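Long-range contact in collagen adhesin (Staphylococcus aureus, PDB 2F68), which binds collagen as a Staphylococcus aureus surface adhesin, probably by closing two domains around the collagen triple helix: residues Y67-V80 and H296-V308. Sequence-based numbering, arbitrary orientation.
Sequences YSKTVPLTVKGEQV and HNINANAGIEGTV
Asn297 OD1 takes two donors: the backbone N of Ile298 at 2.9 Å, a bent bond from above the carbonyl plane, and a water that passes the contact on to Lys69. That water accepts from Lys69 NZ at 2.9 Å, so the ammonium reaches the amide indirectly, while Asn297 ND2 is held by the carbonyl of Gln267. Lys69 CG lies against the methyl of Ala300, and the bend at chi2 (-77°) brings CE beside the carbonyl oxygen of Ile298.

Next to this polar end, Ile298 crosses Tyr67 at about a right angle. Its CD1 sits over the middle of one ring face, 3.5 Å from the centroid and 8° off the normal, a clean CH-pi contact; its CG2 meets the tyrosine CB. Further along, Val71 straddles the two alanines: CG2 rests on Ala300, and CG1 touches Ala302 CB at 3.8 Å. Leu73 CD1 also packs on Ala302.

Ile304 then packs against both strands of the hairpin. Its CG2 lies 3.6 Å from Val75 CG2 and also meets Leu73 CB and Val80 CG2, so one methyl serves both arms around the type I' turn of Val75 to Glu78. Beside it a second water links the strands, donating to Thr74 O at 2.8 Å and accepting from Ile304 N.

Strands 69-75 and 300-307 run nearly parallel, 22° apart, joined by side-chain packing and water. Strand 300-307 makes its antiparallel sheet pairing with 104-116, which also pairs with 62-75. This C-terminal strand, returning after the collagen-binding domain to the Ig-like domain's sheet, is consistent with the latch of the collagen hug, a strand complementation of an Ig-like fold.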
loop_
_atom_site.group_PDB
_atom_site.type_symbol
_atom_site.label_atom_id
_atom_site.label_comp_id
_atom_site.label_asym_id
_atom_site.label_seq_id
_atom_site.Cartn_x
_atom_site.Cartn_y
_atom_site.Cartn_z
ATOM N N TYR A 67 -2.600 -5.203 -5.067
ATOM C CA TYR A 67 -3.155 -3.885 -4.762
ATOM C C TYR A 67 -4.473 -3.665 -5.502
ATOM O O TYR A 67 -4.538 -3.811 -6.726
ATOM C CB TYR A 67 -2.150 -2.781 -5.098
ATOM C CG TYR A 67 -0.936 -2.749 -4.192
ATOM C CD1 TYR A 67 0.254 -3.372 -4.566
ATOM C CD2 TYR A 67 -0.977 -2.092 -2.962
ATOM C CE1 TYR A 67 1.373 -3.342 -3.737
ATOM C CE2 TYR A 67 0.134 -2.057 -2.127
ATOM C CZ TYR A 67 1.306 -2.683 -2.520
ATOM O OH TYR A 67 2.407 -2.650 -1.696
ATOM N N SER A 68 -5.512 -3.321 -4.745
ATOM C CA SER A 68 -6.879 -3.213 -5.264
ATOM C C SER A 68 -7.030 -2.157 -6.360
ATOM O O SER A 68 -6.967 -0.956 -6.091
ATOM C CB SER A 68 -7.867 -2.948 -4.124
ATOM O OG SER A 68 -7.863 -4.011 -3.186
ATOM N N LYS A 69 -7.225 -2.621 -7.592
ATOM C CA LYS A 69 -7.404 -1.741 -8.748
ATOM C C LYS A 69 -8.437 -2.289 -9.731
ATOM O O LYS A 69 -8.590 -3.505 -9.874
ATOM C CB LYS A 69 -6.069 -1.511 -9.469
ATOM C CG LYS A 69 -5.157 -0.468 -8.824
ATOM C CD LYS A 69 -5.613 0.954 -9.130
ATOM C CE LYS A 69 -4.700 1.979 -8.476
ATOM N NZ LYS A 69 -5.134 3.374 -8.766
ATOM N N THR A 70 -9.140 -1.379 -10.402
ATOM C CA THR A 70 -10.114 -1.738 -11.430
ATOM C C THR A 70 -9.817 -0.970 -12.720
ATOM O O THR A 70 -10.061 0.237 -12.808
ATOM C CB THR A 70 -11.567 -1.478 -10.962
ATOM O OG1 THR A 70 -11.765 -2.045 -9.661
ATOM C CG2 THR A 70 -12.569 -2.092 -11.933
ATOM N N VAL A 71 -9.279 -1.680 -13.711
ATOM C CA VAL A 71 -8.877 -1.074 -14.983
ATOM C C VAL A 71 -9.709 -1.637 -16.141
ATOM O O VAL A 71 -9.729 -2.849 -16.356
ATOM C CB VAL A 71 -7.361 -1.277 -15.265
ATOM C CG1 VAL A 71 -6.930 -0.508 -16.510
ATOM C CG2 VAL A 71 -6.524 -0.844 -14.068
ATOM N N PRO A 72 -10.402 -0.755 -16.888
ATOM C CA PRO A 72 -11.230 -1.197 -18.012
ATOM C C PRO A 72 -10.421 -1.579 -19.255
ATOM O O PRO A 72 -9.354 -1.013 -19.504
ATOM C CB PRO A 72 -12.103 0.025 -18.303
ATOM C CG PRO A 72 -11.287 1.184 -17.862
ATOM C CD PRO A 72 -10.459 0.708 -16.701
ATOM N N LEU A 73 -10.940 -2.543 -20.012
ATOM C CA LEU A 73 -10.355 -2.952 -21.286
ATOM C C LEU A 73 -11.156 -2.314 -22.417
ATOM O O LEU A 73 -12.331 -2.634 -22.610
ATOM C CB LEU A 73 -10.364 -4.484 -21.421
ATOM C CG LEU A 73 -9.335 -5.393 -20.724
ATOM C CD1 LEU A 73 -7.931 -5.192 -21.294
ATOM C CD2 LEU A 73 -9.327 -5.247 -19.206
ATOM N N THR A 74 -10.522 -1.406 -23.157
ATOM C CA THR A 74 -11.228 -0.595 -24.154
ATOM C C THR A 74 -10.704 -0.752 -25.581
ATOM O O THR A 74 -9.493 -0.801 -25.810
ATOM C CB THR A 74 -11.216 0.908 -23.782
ATOM O OG1 THR A 74 -9.875 1.325 -23.495
ATOM C CG2 THR A 74 -12.101 1.177 -22.570
ATOM N N VAL A 75 -11.637 -0.837 -26.529
ATOM C CA VAL A 75 -11.327 -0.828 -27.959
ATOM C C VAL A 75 -12.137 0.277 -28.636
ATOM O O VAL A 75 -13.372 0.227 -28.657
ATOM C CB VAL A 75 -11.623 -2.196 -28.638
ATOM C CG1 VAL A 75 -11.381 -2.120 -30.144
ATOM C CG2 VAL A 75 -10.773 -3.301 -28.030
ATOM N N LYS A 76 -11.429 1.270 -29.176
ATOM C CA LYS A 76 -12.029 2.427 -29.858
ATOM C C LYS A 76 -13.099 3.133 -29.006
ATOM O O LYS A 76 -14.188 3.458 -29.489
ATOM C CB LYS A 76 -12.577 2.024 -31.240
ATOM C CG LYS A 76 -12.642 3.156 -32.266
ATOM C CD LYS A 76 -11.275 3.462 -32.868
ATOM C CE LYS A 76 -11.362 4.584 -33.891
ATOM N NZ LYS A 76 -10.035 4.893 -34.490
ATOM N N GLY A 77 -12.774 3.357 -27.735
ATOM C CA GLY A 77 -13.670 4.043 -26.804
ATOM C C GLY A 77 -14.722 3.163 -26.152
ATOM O O GLY A 77 -15.391 3.587 -25.207
ATOM N N GLU A 78 -14.869 1.939 -26.655
ATOM C CA GLU A 78 -15.872 1.002 -26.154
ATOM C C GLU A 78 -15.249 -0.007 -25.193
ATOM O O GLU A 78 -14.289 -0.697 -25.542
ATOM C CB GLU A 78 -16.553 0.278 -27.322
ATOM C CG GLU A 78 -17.882 -0.393 -26.975
ATOM C CD GLU A 78 -19.080 0.535 -27.117
ATOM O OE1 GLU A 78 -19.033 1.678 -26.610
ATOM O OE2 GLU A 78 -20.082 0.113 -27.732
ATOM N N GLN A 79 -15.803 -0.083 -23.984
ATOM C CA GLN A 79 -15.330 -1.018 -22.965
ATOM C C GLN A 79 -15.788 -2.439 -23.286
ATOM O O GLN A 79 -16.989 -2.719 -23.340
ATOM C CB GLN A 79 -15.811 -0.590 -21.573
ATOM C CG GLN A 79 -15.136 -1.327 -20.417
ATOM C CD GLN A 79 -15.622 -0.868 -19.052
ATOM O OE1 GLN A 79 -15.787 0.328 -18.803
ATOM N NE2 GLN A 79 -15.844 -1.822 -18.155
ATOM N N VAL A 80 -14.821 -3.327 -23.505
ATOM C CA VAL A 80 -15.099 -4.718 -23.874
ATOM C C VAL A 80 -14.774 -5.706 -22.749
ATOM O O VAL A 80 -15.217 -6.857 -22.777
ATOM C CB VAL A 80 -14.363 -5.135 -25.182
ATOM C CG1 VAL A 80 -14.885 -4.339 -26.371
ATOM C CG2 VAL A 80 -12.849 -4.975 -25.044
ATOM N N HIS A 296 4.743 6.056 -3.029
ATOM C CA HIS A 296 4.434 5.964 -4.453
ATOM C C HIS A 296 3.058 5.348 -4.691
ATOM O O HIS A 296 2.673 4.386 -4.021
ATOM C CB HIS A 296 5.507 5.155 -5.187
ATOM C CG HIS A 296 6.874 5.762 -5.119
ATOM N ND1 HIS A 296 7.806 5.393 -4.174
ATOM C CD2 HIS A 296 7.464 6.716 -5.878
ATOM C CE1 HIS A 296 8.913 6.092 -4.354
ATOM N NE2 HIS A 296 8.732 6.901 -5.381
ATOM N N ASN A 297 2.328 5.913 -5.649
ATOM C CA ASN A 297 1.001 5.424 -6.017
ATOM C C ASN A 297 1.082 4.142 -6.841
ATOM O O ASN A 297 2.057 3.918 -7.562
ATOM C CB ASN A 297 0.232 6.503 -6.785
ATOM C CG ASN A 297 -1.276 6.281 -6.772
ATOM O OD1 ASN A 297 -1.788 5.401 -6.076
ATOM N ND2 ASN A 297 -1.994 7.088 -7.544
ATOM N N ILE A 298 0.050 3.308 -6.728
ATOM C CA ILE A 298 0.014 2.013 -7.406
ATOM C C ILE A 298 -0.299 2.156 -8.895
ATOM O O ILE A 298 -1.253 2.838 -9.279
ATOM C CB ILE A 298 -0.992 1.035 -6.727
ATOM C CG1 ILE A 298 -0.645 0.822 -5.243
ATOM C CG2 ILE A 298 -1.074 -0.296 -7.484
ATOM C CD1 ILE A 298 0.796 0.372 -4.960
ATOM N N ASN A 299 0.520 1.508 -9.721
ATOM C CA ASN A 299 0.347 1.514 -11.169
ATOM C C ASN A 299 -0.371 0.260 -11.662
ATOM O O ASN A 299 0.035 -0.862 -11.347
ATOM C CB ASN A 299 1.702 1.651 -11.873
ATOM C CG ASN A 299 2.458 2.904 -11.459
ATOM O OD1 ASN A 299 1.885 3.991 -11.365
ATOM N ND2 ASN A 299 3.755 2.755 -11.218
ATOM N N ALA A 300 -1.440 0.463 -12.429
ATOM C CA ALA A 300 -2.205 -0.636 -13.013
ATOM C C ALA A 300 -2.767 -0.247 -14.377
ATOM O O ALA A 300 -3.515 0.727 -14.498
ATOM C CB ALA A 300 -3.321 -1.073 -12.072
ATOM N N ASN A 301 -2.393 -1.014 -15.400
ATOM C CA ASN A 301 -2.815 -0.750 -16.775
ATOM C C ASN A 301 -3.276 -2.011 -17.501
ATOM O O ASN A 301 -2.773 -3.106 -17.241
ATOM C CB ASN A 301 -1.684 -0.083 -17.567
ATOM C CG ASN A 301 -1.324 1.295 -17.034
ATOM O OD1 ASN A 301 -2.195 2.136 -16.805
ATOM N ND2 ASN A 301 -0.032 1.535 -16.847
ATOM N N ALA A 302 -4.233 -1.845 -18.411
ATOM C CA ALA A 302 -4.750 -2.953 -19.212
ATOM C C ALA A 302 -5.124 -2.493 -20.619
ATOM O O ALA A 302 -5.839 -1.501 -20.790
ATOM C CB ALA A 302 -5.944 -3.600 -18.521
ATOM N N GLY A 303 -4.630 -3.219 -21.619
ATOM C CA GLY A 303 -4.900 -2.906 -23.021
ATOM C C GLY A 303 -5.455 -4.091 -23.788
ATOM O O GLY A 303 -5.257 -5.242 -23.395
ATOM N N ILE A 304 -6.149 -3.800 -24.887
ATOM C CA ILE A 304 -6.779 -4.829 -25.721
ATOM C C ILE A 304 -6.950 -4.353 -27.170
ATOM O O ILE A 304 -7.387 -3.225 -27.418
ATOM C CB ILE A 304 -8.134 -5.322 -25.109
ATOM C CG1 ILE A 304 -8.745 -6.458 -25.943
ATOM C CG2 ILE A 304 -9.110 -4.155 -24.901
ATOM C CD1 ILE A 304 -9.767 -7.301 -25.196
ATOM N N GLU A 305 -6.585 -5.218 -28.113
ATOM C CA GLU A 305 -6.709 -4.932 -29.543
ATOM C C GLU A 305 -7.687 -5.898 -30.207
ATOM O O GLU A 305 -7.826 -7.044 -29.775
ATOM C CB GLU A 305 -5.343 -5.015 -30.231
ATOM C CG GLU A 305 -4.350 -3.940 -29.802
ATOM C CD GLU A 305 -3.002 -4.069 -30.494
ATOM O OE1 GLU A 305 -2.970 -4.191 -31.738
ATOM O OE2 GLU A 305 -1.970 -4.035 -29.790
ATOM N N GLY A 306 -8.359 -5.428 -31.255
ATOM C CA GLY A 306 -9.329 -6.243 -31.984
ATOM C C GLY A 306 -9.818 -5.606 -33.270
ATOM O O GLY A 306 -9.817 -4.380 -33.408
ATOM N N THR A 307 -10.238 -6.448 -34.212
ATOM C CA THR A 307 -10.758 -5.992 -35.499
ATOM C C THR A 307 -12.281 -6.112 -35.528
ATOM O O THR A 307 -12.835 -7.177 -35.246
ATOM C CB THR A 307 -10.140 -6.785 -36.677
ATOM O OG1 THR A 307 -8.723 -6.901 -36.493
ATOM C CG2 THR A 307 -10.417 -6.090 -38.007
ATOM N N VAL A 308 -12.946 -5.009 -35.869
ATOM C CA VAL A 308 -14.410 -4.948 -35.917
ATOM C C VAL A 308 -14.956 -5.733 -37.112
ATOM O O VAL A 308 -16.040 -6.316 -37.036
ATOM C CB VAL A 308 -14.930 -3.485 -35.984
ATOM C CG1 VAL A 308 -16.355 -3.399 -35.437
ATOM C CG2 VAL A 308 -14.014 -2.543 -35.202
HETATM O O HOH W 1 -4.675 4.490 -6.122
HETATM O O HOH W 2 -6.788 -1.031 -25.292
#